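Local coordinates for WbbM protein (Klebsiella pneumoniae, PDB 6U4B) that is a trimeric bifunctional glycosyltransferase that polymerises O-antigen polysaccharide, with a magnesium ion bound in its glycosyltransferase family 8 portion, at residues C80-H85 with E228-I233; L294-D299 with R397-V402; V431-M436 with D469-A474. All blocks are in the same frame, centred on the assembly; numbering follows the deposited sequence.

Contact 1 (C80-H85 with E228-I233); sequences CELTAH and EWLFSI
The imidazole of His-85 takes the edge of the Phe-231 ring against one face: CE2 of Phe-231 sits 3.8 Å above the imidazole plane, over its centre. With centroids 5.2 Å apart and planes at 76°, the pair is a T-shaped stack in which Phe-231 supplies the edge. At another point on the edge of Phe-231, CZ stands 3.7 Å from the backbone O of Leu-82, which lies near the ring plane. Leu-230 CD2 comes obliquely to the imidazole, 4.0 Å from His-85 CE1; it also touches Leu-82 CD2 at 3.7 Å and lies over the rim of one face of Phe-231. His-85 reaches across because CG is anti to the backbone N (chi1 180°). No hydrogen bond spans the two segments; NE2 of His-85 is instead bonded to Ser-227 OG, one residue before 228-233, which should help fix the rotation of the imidazole. Leu-82 also touches Ala-258 and Leu-230 touches Leu-261, both on helix 253-272. All four touching residues are buried, and their contacts are those of helix-helix packing, joining helix 82-91 to helix 220-240 within the DUF4422 region.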
loop_
_atom_site.group_PDB
_atom_site.type_symbol
_atom_site.label_atom_id
_atom_site.label_comp_id
_atom_site.label_asym_id
_atom_site.label_seq_id
_atom_site.Cartn_x
_atom_site.Cartn_y
_atom_site.Cartn_z
ATOM N N CYS A 80 20.522 22.672 -30.090
ATOM C CA CYS A 80 19.457 23.571 -30.570
ATOM C C CYS A 80 18.722 22.852 -31.705
ATOM O O CYS A 80 18.465 21.642 -31.597
ATOM C CB CYS A 80 20.041 24.923 -30.936
ATOM S SG CYS A 80 20.494 25.939 -29.513
ATOM N N GLU A 81 18.394 23.546 -32.800
ATOM C CA GLU A 81 17.606 22.959 -33.879
ATOM C C GLU A 81 18.315 21.829 -34.612
ATOM O O GLU A 81 17.699 21.210 -35.487
ATOM C CB GLU A 81 17.209 24.033 -34.890
ATOM C CG GLU A 81 15.944 24.781 -34.540
ATOM C CD GLU A 81 16.210 26.169 -34.007
ATOM O OE1 GLU A 81 17.229 26.356 -33.310
ATOM O OE2 GLU A 81 15.400 27.074 -34.296
ATOM N N LEU A 82 19.583 21.549 -34.297
ATOM C CA LEU A 82 20.240 20.386 -34.888
ATOM C C LEU A 82 19.524 19.090 -34.528
ATOM O O LEU A 82 19.596 18.114 -35.283
ATOM C CB LEU A 82 21.700 20.328 -34.449
ATOM C CG LEU A 82 22.640 21.342 -35.095
ATOM C CD1 LEU A 82 24.021 21.263 -34.477
ATOM C CD2 LEU A 82 22.709 21.117 -36.598
ATOM N N THR A 83 18.820 19.064 -33.390
ATOM C CA THR A 83 18.046 17.883 -33.018
ATOM C C THR A 83 16.919 17.618 -34.008
ATOM O O THR A 83 16.581 16.458 -34.263
ATOM C CB THR A 83 17.486 18.037 -31.599
ATOM O OG1 THR A 83 16.582 19.147 -31.552
ATOM C CG2 THR A 83 18.611 18.283 -30.614
ATOM N N ALA A 84 16.318 18.672 -34.566
ATOM C CA ALA A 84 15.344 18.478 -35.636
ATOM C C ALA A 84 16.030 17.987 -36.905
ATOM O O ALA A 84 15.564 17.039 -37.551
ATOM C CB ALA A 84 14.580 19.777 -35.898
ATOM N N HIS A 85 17.139 18.633 -37.276
ATOM C CA HIS A 85 17.958 18.177 -38.394
ATOM C C HIS A 85 18.314 16.702 -38.243
ATOM O O HIS A 85 18.094 15.900 -39.158
ATOM C CB HIS A 85 19.218 19.048 -38.478
ATOM C CG HIS A 85 20.157 18.685 -39.590
ATOM N ND1 HIS A 85 21.281 19.430 -39.876
ATOM C CD2 HIS A 85 20.147 17.665 -40.480
ATOM C CE1 HIS A 85 21.922 18.886 -40.894
ATOM N NE2 HIS A 85 21.256 17.812 -41.278
ATOM N N GLU A 228 25.868 13.721 -43.013
ATOM C CA GLU A 228 26.943 12.798 -42.661
ATOM C C GLU A 228 28.220 13.552 -42.320
ATOM O O GLU A 228 28.946 13.176 -41.393
ATOM C CB GLU A 228 27.190 11.817 -43.809
ATOM C CG GLU A 228 26.057 10.834 -44.055
ATOM C CD GLU A 228 26.238 10.050 -45.341
ATOM O OE1 GLU A 228 27.087 10.447 -46.167
ATOM O OE2 GLU A 228 25.531 9.037 -45.528
ATOM N N TRP A 229 28.497 14.632 -43.052
ATOM C CA TRP A 229 29.701 15.418 -42.811
ATOM C C TRP A 229 29.602 16.187 -41.498
ATOM O O TRP A 229 30.520 16.139 -40.670
ATOM C CB TRP A 229 29.929 16.367 -43.989
ATOM C CG TRP A 229 31.100 17.296 -43.850
ATOM C CD1 TRP A 229 32.393 17.047 -44.211
ATOM C CD2 TRP A 229 31.076 18.636 -43.344
ATOM N NE1 TRP A 229 33.179 18.143 -43.948
ATOM C CE2 TRP A 229 32.393 19.133 -43.417
ATOM C CE3 TRP A 229 30.069 19.463 -42.831
ATOM C CZ2 TRP A 229 32.731 20.419 -42.995
ATOM C CZ3 TRP A 229 30.407 20.736 -42.412
ATOM C CH2 TRP A 229 31.726 21.203 -42.496
ATOM N N LEU A 230 28.488 16.892 -41.284
ATOM C CA LEU A 230 28.361 17.744 -40.105
ATOM C C LEU A 230 28.402 16.927 -38.819
ATOM O O LEU A 230 29.136 17.261 -37.881
ATOM C CB LEU A 230 27.067 18.554 -40.174
ATOM C CG LEU A 230 26.730 19.378 -38.928
ATOM C CD1 LEU A 230 27.713 20.527 -38.752
ATOM C CD2 LEU A 230 25.295 19.892 -38.975
ATOM N N PHE A 231 27.622 15.848 -38.754
ATOM C CA PHE A 231 27.506 15.116 -37.501
ATOM C C PHE A 231 28.695 14.204 -37.233
ATOM O O PHE A 231 28.928 13.852 -36.074
ATOM C CB PHE A 231 26.194 14.329 -37.471
ATOM C CG PHE A 231 24.993 15.192 -37.223
ATOM C CD1 PHE A 231 24.704 15.640 -35.947
ATOM C CD2 PHE A 231 24.172 15.585 -38.268
ATOM C CE1 PHE A 231 23.610 16.448 -35.710
ATOM C CE2 PHE A 231 23.074 16.396 -38.039
ATOM C CZ PHE A 231 22.793 16.828 -36.758
ATOM N N SER A 232 29.457 13.824 -38.263
ATOM C CA SER A 232 30.727 13.151 -38.010
ATOM C C SER A 232 31.690 14.077 -37.281
ATOM O O SER A 232 32.440 13.642 -36.398
ATOM C CB SER A 232 31.343 12.664 -39.322
ATOM O OG SER A 232 31.827 13.750 -40.093
ATOM N N ILE A 233 31.676 15.364 -37.634
ATOM C CA ILE A 233 32.507 16.342 -36.941
ATOM C C ILE A 233 31.982 16.589 -35.534
ATOM O O ILE A 233 32.755 16.661 -34.570
ATOM C CB ILE A 233 32.573 17.646 -37.756
ATOM C CG1 ILE A 233 33.325 17.413 -39.069
ATOM C CG2 ILE A 233 33.216 18.760 -36.939
ATOM C CD1 ILE A 233 33.020 18.432 -40.134
#

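Contact 2 (L294-D299 with R397-V402); sequences LNPVFD and RRYDKV
Pro-296 lies over one face of the Tyr-399 ring, the two side chains coming from opposite directions, and Asn-295 meets Arg-398 beside them. This is loop-to-loop packing without regular secondary structure across it: 294-299 belongs to the connection between strand 277-285 and strand 302-309. The other segment, 397-402, leads into strand 402-405, which pairs in parallel with 302-309 in the sheet of the glycosyltransferase family 8 region. The proline contact is a CH-pi interaction. Its CG is 4.0 Å from the centroid of the Tyr-399 ring and close to the ring normal, offset slightly toward the rim. The edge of the same ring faces backbone: Leu-294 O lies near the ring plane, 3.5 Å from Tyr-399 CE2.

At the phenol end, Tyr-399 OH packs 3.3 Å from Pro-296 CA, but its strongest polar partner is Asp-334 OD2 on strand 333-340. Arg-363 gives a weak bond to the same hydroxyl through NH2 and a bond to Asn-295 O through NH1, so one guanidinium serves both sides of the contact.

The Asn-295 and Arg-398 pair is more exposed. Asn-295 CB leaves its backbone away from the other segment, yet a first torsion that puts CG beside the backbone N (chi1 -79°) lets the amide end come back toward Arg-398. Arg-398 reaches across to Asn-295, its chain extended from CG to NE. The amide and guanidinium planes are 76° apart, so the groups do not stack. Instead, Asn-295 OD1 meets the guanidinium at its edge, near its plane. There Arg-398 NH1 gives OD1 of Asn-295 a weak hydrogen bond, short at 2.6 Å but strongly bent, with an N-H...O angle of 123°.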
loop_
_atom_site.group_PDB
_atom_site.type_symbol
_atom_site.label_atom_id
_atom_site.label_comp_id
_atom_site.label_asym_id
_atom_site.label_seq_id
_atom_site.Cartn_x
_atom_site.Cartn_y
_atom_site.Cartn_z
ATOM N N LEU A 294 -5.023 18.959 -30.011
ATOM C CA LEU A 294 -4.500 17.691 -29.524
ATOM C C LEU A 294 -5.141 16.531 -30.271
ATOM O O LEU A 294 -6.353 16.517 -30.499
ATOM C CB LEU A 294 -4.740 17.547 -28.022
ATOM C CG LEU A 294 -3.917 18.502 -27.161
ATOM C CD1 LEU A 294 -4.233 18.314 -25.692
ATOM C CD2 LEU A 294 -2.429 18.301 -27.422
ATOM N N ASN A 295 -4.328 15.570 -30.646
ATOM C CA ASN A 295 -4.886 14.424 -31.338
ATOM C C ASN A 295 -5.120 13.269 -30.372
ATOM O O ASN A 295 -4.397 13.121 -29.382
ATOM C CB ASN A 295 -3.954 13.965 -32.463
ATOM C CG ASN A 295 -4.081 14.822 -33.706
ATOM O OD1 ASN A 295 -3.641 15.972 -33.730
ATOM N ND2 ASN A 295 -4.685 14.265 -34.750
ATOM N N PRO A 296 -6.140 12.451 -30.632
ATOM C CA PRO A 296 -6.358 11.264 -29.800
ATOM C C PRO A 296 -5.156 10.332 -29.851
ATOM O O PRO A 296 -4.474 10.214 -30.871
ATOM C CB PRO A 296 -7.598 10.616 -30.426
ATOM C CG PRO A 296 -8.289 11.732 -31.148
ATOM C CD PRO A 296 -7.192 12.622 -31.649
ATOM N N VAL A 297 -4.893 9.672 -28.722
ATOM C CA VAL A 297 -3.785 8.729 -28.635
ATOM C C VAL A 297 -4.233 7.282 -28.819
ATOM O O VAL A 297 -3.404 6.432 -29.180
ATOM C CB VAL A 297 -3.024 8.889 -27.303
ATOM C CG1 VAL A 297 -2.212 10.172 -27.316
ATOM C CG2 VAL A 297 -3.991 8.887 -26.137
ATOM N N PHE A 298 -5.503 6.976 -28.579
ATOM C CA PHE A 298 -6.086 5.690 -28.920
ATOM C C PHE A 298 -7.086 5.876 -30.052
ATOM O O PHE A 298 -7.576 6.981 -30.299
ATOM C CB PHE A 298 -6.793 5.051 -27.719
ATOM C CG PHE A 298 -5.954 4.981 -26.478
ATOM C CD1 PHE A 298 -5.161 3.875 -26.221
ATOM C CD2 PHE A 298 -5.974 6.013 -25.554
ATOM C CE1 PHE A 298 -4.396 3.806 -25.073
ATOM C CE2 PHE A 298 -5.212 5.950 -24.405
ATOM C CZ PHE A 298 -4.422 4.846 -24.163
ATOM N N ASP A 299 -7.393 4.775 -30.741
ATOM C CA ASP A 299 -8.466 4.819 -31.727
ATOM C C ASP A 299 -9.819 5.038 -31.064
ATOM O O ASP A 299 -10.677 5.733 -31.618
ATOM C CB ASP A 299 -8.486 3.536 -32.554
ATOM C CG ASP A 299 -9.630 3.505 -33.548
ATOM O OD1 ASP A 299 -9.521 4.165 -34.603
ATOM O OD2 ASP A 299 -10.644 2.829 -33.269
ATOM N N ARG A 397 -11.010 19.926 -30.597
ATOM C CA ARG A 397 -11.933 19.908 -31.727
ATOM C C ARG A 397 -11.810 18.657 -32.590
ATOM O O ARG A 397 -12.679 18.429 -33.437
ATOM C CB ARG A 397 -11.728 21.154 -32.594
ATOM C CG ARG A 397 -10.339 21.286 -33.213
ATOM C CD ARG A 397 -10.251 22.537 -34.079
ATOM N NE ARG A 397 -8.910 22.758 -34.613
ATOM C CZ ARG A 397 -7.945 23.399 -33.962
ATOM N NH1 ARG A 397 -8.169 23.876 -32.745
ATOM N NH2 ARG A 397 -6.753 23.558 -34.526
ATOM N N ARG A 398 -10.770 17.847 -32.402
ATOM C CA ARG A 398 -10.631 16.591 -33.128
ATOM C C ARG A 398 -11.241 15.410 -32.386
ATOM O O ARG A 398 -11.154 14.278 -32.873
ATOM C CB ARG A 398 -9.154 16.324 -33.431
ATOM C CG ARG A 398 -8.615 17.240 -34.511
ATOM C CD ARG A 398 -7.102 17.244 -34.576
ATOM N NE ARG A 398 -6.620 18.488 -35.166
ATOM C CZ ARG A 398 -5.363 18.714 -35.529
ATOM N NH1 ARG A 398 -4.444 17.772 -35.373
ATOM N NH2 ARG A 398 -5.027 19.883 -36.056
ATOM N N TYR A 399 -11.856 15.647 -31.234
ATOM C CA TYR A 399 -12.568 14.625 -30.483
ATOM C C TYR A 399 -14.065 14.736 -30.747
ATOM O O TYR A 399 -14.591 15.826 -30.982
ATOM C CB TYR A 399 -12.298 14.769 -28.983
ATOM C CG TYR A 399 -10.909 14.366 -28.545
ATOM C CD1 TYR A 399 -10.700 13.182 -27.853
ATOM C CD2 TYR A 399 -9.807 15.171 -28.814
ATOM C CE1 TYR A 399 -9.435 12.804 -27.441
ATOM C CE2 TYR A 399 -8.535 14.800 -28.408
ATOM C CZ TYR A 399 -8.356 13.613 -27.720
ATOM O OH TYR A 399 -7.098 13.234 -27.308
ATOM N N ASP A 400 -14.751 13.592 -30.710
ATOM C CA ASP A 400 -16.208 13.612 -30.814
ATOM C C ASP A 400 -16.840 14.066 -29.504
ATOM O O ASP A 400 -17.635 15.012 -29.483
ATOM C CB ASP A 400 -16.742 12.237 -31.218
ATOM C CG ASP A 400 -16.560 11.952 -32.694
ATOM O OD1 ASP A 400 -16.504 10.760 -33.070
ATOM O OD2 ASP A 400 -16.458 12.920 -33.478
ATOM N N LYS A 401 -16.497 13.403 -28.401
ATOM C CA LYS A 401 -16.984 13.786 -27.084
ATOM C C LYS A 401 -15.841 13.740 -26.079
ATOM O O LYS A 401 -14.910 12.940 -26.202
ATOM C CB LYS A 401 -18.140 12.888 -26.614
ATOM C CG LYS A 401 -19.422 13.085 -27.403
ATOM C CD LYS A 401 -20.621 12.452 -26.715
ATOM C CE LYS A 401 -20.495 10.942 -26.643
ATOM N NZ LYS A 401 -21.742 10.319 -26.121
ATOM N N VAL A 402 -15.937 14.605 -25.073
ATOM C CA VAL A 402 -14.897 14.802 -24.069
ATOM C C VAL A 402 -15.566 15.051 -22.721
ATOM O O VAL A 402 -16.562 15.777 -22.635
ATOM C CB VAL A 402 -13.977 15.981 -24.457
ATOM C CG1 VAL A 402 -13.448 16.689 -23.226
ATOM C CG2 VAL A 402 -12.838 15.504 -25.345
#

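Contact 3 (V431-M436 with D469-A474)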
loop_
_atom_site.group_PDB
_atom_site.type_symbol
_atom_site.label_atom_id
_atom_site.label_comp_id
_atom_site.label_asym_id
_atom_site.label_seq_id
_atom_site.Cartn_x
_atom_site.Cartn_y
_atom_site.Cartn_z
ATOM N N VAL A 431 -24.754 18.031 -14.485
ATOM C CA VAL A 431 -25.609 17.813 -13.326
ATOM C C VAL A 431 -26.257 19.133 -12.938
ATOM O O VAL A 431 -25.583 20.170 -12.874
ATOM C CB VAL A 431 -24.815 17.222 -12.149
ATOM C CG1 VAL A 431 -25.737 16.968 -10.966
ATOM C CG2 VAL A 431 -24.117 15.940 -12.579
ATOM N N LYS A 432 -27.566 19.094 -12.688
ATOM C CA LYS A 432 -28.288 20.268 -12.223
ATOM C C LYS A 432 -27.682 20.789 -10.926
ATOM O O LYS A 432 -27.395 20.025 -10.002
ATOM C CB LYS A 432 -29.763 19.921 -12.025
ATOM C CG LYS A 432 -30.660 21.089 -11.658
ATOM C CD LYS A 432 -31.970 20.577 -11.074
ATOM C CE LYS A 432 -32.952 21.701 -10.809
ATOM N NZ LYS A 432 -32.322 22.845 -10.093
ATOM N N ASP A 433 -27.480 22.103 -10.864
ATOM C CA ASP A 433 -26.810 22.748 -9.734
ATOM C C ASP A 433 -27.842 22.997 -8.637
ATOM O O ASP A 433 -28.641 23.934 -8.721
ATOM C CB ASP A 433 -26.147 24.045 -10.189
ATOM C CG ASP A 433 -25.204 24.629 -9.148
ATOM O OD1 ASP A 433 -25.332 24.298 -7.950
ATOM O OD2 ASP A 433 -24.330 25.434 -9.537
ATOM N N ILE A 434 -27.815 22.171 -7.588
ATOM C CA ILE A 434 -28.764 22.369 -6.495
ATOM C C ILE A 434 -28.347 23.510 -5.576
ATOM O O ILE A 434 -29.194 24.056 -4.857
ATOM C CB ILE A 434 -28.964 21.080 -5.679
ATOM C CG1 ILE A 434 -27.707 20.731 -4.883
ATOM C CG2 ILE A 434 -29.361 19.928 -6.591
ATOM C CD1 ILE A 434 -27.865 19.494 -4.026
ATOM N N VAL A 435 -27.069 23.898 -5.580
ATOM C CA VAL A 435 -26.663 25.073 -4.813
ATOM C C VAL A 435 -27.246 26.333 -5.436
ATOM O O VAL A 435 -27.776 27.203 -4.731
ATOM C CB VAL A 435 -25.129 25.152 -4.705
ATOM C CG1 VAL A 435 -24.719 26.451 -4.031
ATOM C CG2 VAL A 435 -24.590 23.963 -3.930
ATOM N N MET A 436 -27.164 26.455 -6.764
ATOM C CA MET A 436 -27.842 27.557 -7.437
ATOM C C MET A 436 -29.349 27.470 -7.246
ATOM O O MET A 436 -30.022 28.501 -7.136
ATOM C CB MET A 436 -27.488 27.568 -8.925
ATOM C CG MET A 436 -28.190 28.660 -9.729
ATOM S SD MET A 436 -27.755 30.329 -9.203
ATOM C CE MET A 436 -26.058 30.437 -9.775
ATOM N N ASP A 469 -34.336 27.145 -13.340
ATOM C CA ASP A 469 -34.184 25.852 -12.689
ATOM C C ASP A 469 -33.285 24.904 -13.473
ATOM O O ASP A 469 -32.841 23.895 -12.919
ATOM C CB ASP A 469 -35.565 25.232 -12.473
ATOM C CG ASP A 469 -35.542 24.089 -11.485
ATOM O OD1 ASP A 469 -35.670 22.925 -11.918
ATOM O OD2 ASP A 469 -35.379 24.356 -10.275
ATOM N N GLU A 470 -32.994 25.204 -14.737
ATOM C CA GLU A 470 -32.147 24.346 -15.556
ATOM C C GLU A 470 -30.668 24.693 -15.440
ATOM O O GLU A 470 -29.860 24.202 -16.235
ATOM C CB GLU A 470 -32.596 24.406 -17.018
ATOM C CG GLU A 470 -33.931 23.716 -17.269
ATOM C CD GLU A 470 -34.436 23.918 -18.682
ATOM O OE1 GLU A 470 -33.736 24.583 -19.472
ATOM O OE2 GLU A 470 -35.535 23.415 -19.004
ATOM N N TYR A 471 -30.300 25.520 -14.466
ATOM C CA TYR A 471 -28.906 25.882 -14.253
ATOM C C TYR A 471 -28.106 24.651 -13.836
ATOM O O TYR A 471 -28.462 23.967 -12.872
ATOM C CB TYR A 471 -28.818 26.968 -13.185
ATOM C CG TYR A 471 -27.466 27.625 -13.050
ATOM C CD1 TYR A 471 -26.469 27.061 -12.260
ATOM C CD2 TYR A 471 -27.190 28.823 -13.699
ATOM C CE1 TYR A 471 -25.237 27.668 -12.126
ATOM C CE2 TYR A 471 -25.962 29.436 -13.575
ATOM C CZ TYR A 471 -24.988 28.858 -12.788
ATOM O OH TYR A 471 -23.764 29.471 -12.664
ATOM N N PHE A 472 -27.027 24.367 -14.561
ATOM C CA PHE A 472 -26.228 23.172 -14.331
ATOM C C PHE A 472 -24.879 23.530 -13.719
ATOM O O PHE A 472 -24.347 24.623 -13.935
ATOM C CB PHE A 472 -26.011 22.386 -15.633
ATOM C CG PHE A 472 -25.161 23.103 -16.652
ATOM C CD1 PHE A 472 -23.776 23.018 -16.610
ATOM C CD2 PHE A 472 -25.748 23.845 -17.664
ATOM C CE1 PHE A 472 -22.996 23.672 -17.544
ATOM C CE2 PHE A 472 -24.973 24.499 -18.603
ATOM C CZ PHE A 472 -23.597 24.413 -18.542
ATOM N N GLN A 473 -24.324 22.581 -12.970
ATOM C CA GLN A 473 -23.034 22.755 -12.319
ATOM C C GLN A 473 -21.911 22.340 -13.265
ATOM O O GLN A 473 -22.026 21.343 -13.984
ATOM C CB GLN A 473 -22.981 21.936 -11.028
ATOM C CG GLN A 473 -22.263 22.627 -9.885
ATOM C CD GLN A 473 -20.759 22.479 -9.964
ATOM O OE1 GLN A 473 -20.246 21.398 -10.255
ATOM N NE2 GLN A 473 -20.043 23.567 -9.707
ATOM N N ALA A 474 -20.824 23.110 -13.259
ATOM C CA ALA A 474 -19.738 22.938 -14.217
ATOM C C ALA A 474 -18.621 22.029 -13.713
ATOM O O ALA A 474 -17.583 21.923 -14.376
ATOM C CB ALA A 474 -19.150 24.301 -14.599
HETATM O O HOH W 1 -22.140 18.789 -13.473
HETATM O O HOH W 2 -30.150 24.497 -10.722
#
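Two short backbone segments run antiparallel in a weakly bonded pairing, with Lys-432 and Phe-472 as a non-hydrogen-bonded pair 4.1 Å apart between their CA atoms, and a straight hydrogen bond lies on each side of it. Gln-473 N gives to Val-431 O at 2.7 Å, while Asp-433 N gives to Tyr-471 O at 2.9 Å. One water bridges Val-431 N and Gln-473 O; a second accepts from Lys-432 NZ and donates to the O atoms of Asp-433 and Tyr-471.

Met-436 crosses the Tyr-471 ring at about a right angle. Its CG lies 3.8 Å from the ring centroid in a CH-pi contact, and SD stands above the face at 4.5 Å from the centroid of Tyr-471, 3° off the normal, a Met-aromatic contact. Bends at chi2 and chi3 (63° and 71°) curl the thioether back over the ring, so that CE also reaches it. Tyr-471 OH is held by Asp-508 and Gln-507 of helix 505-513.

Strands 428-432 and 472-473 are antiparallel neighbours in the mixed sheet of the glycosyltransferase family 8 region. Strand 428-432 passes directly into helix 434-441, with Asp-433 at the N-cap between them. Its OD1 accepts from Met-436 N, met from above the carboxylate plane, and weakly from Val-435 N. The other oxygen, OD2, lies at the edge of the Tyr-471 ring and 3.5 Å from Gln-473 CG.

Lys-432 reaches Asp-469 through a long salt bridge, NZ to OD2 3.4 Å, alongside a weak bond from NZ to Asp-469 O; Glu-437 is its stronger ionic partner. Gln-473 OE1 is bonded to Gly-475 N and Asn-526 ND2, and its side chain lies about 4 Å from that of His-560, a ligand of the bound magnesium ion.

Contacts 1 and 3 are buried, whereas contact 2 is partly buried, with four of its six touching residues exposed. Contact 1 lies in the DUF4422 region, its centre 57 Å from that of contact 3 and across the chain's centre. Contact 2 lies in loops leading into the family 8 sheet, through strands 302-309 and 402-405, while contact 3 pairs two of its strands, 428-432 and 472-473. The chemistry follows: contact 1 is mainly rings and methyls, with no hydrogen bond across it; contact 2 sets a proline-tyrosine CH-pi contact beside one weak polar bond; contact 3 combines backbone bonds, waters and a long salt bridge, and Gln-473 brings it near the magnesium site.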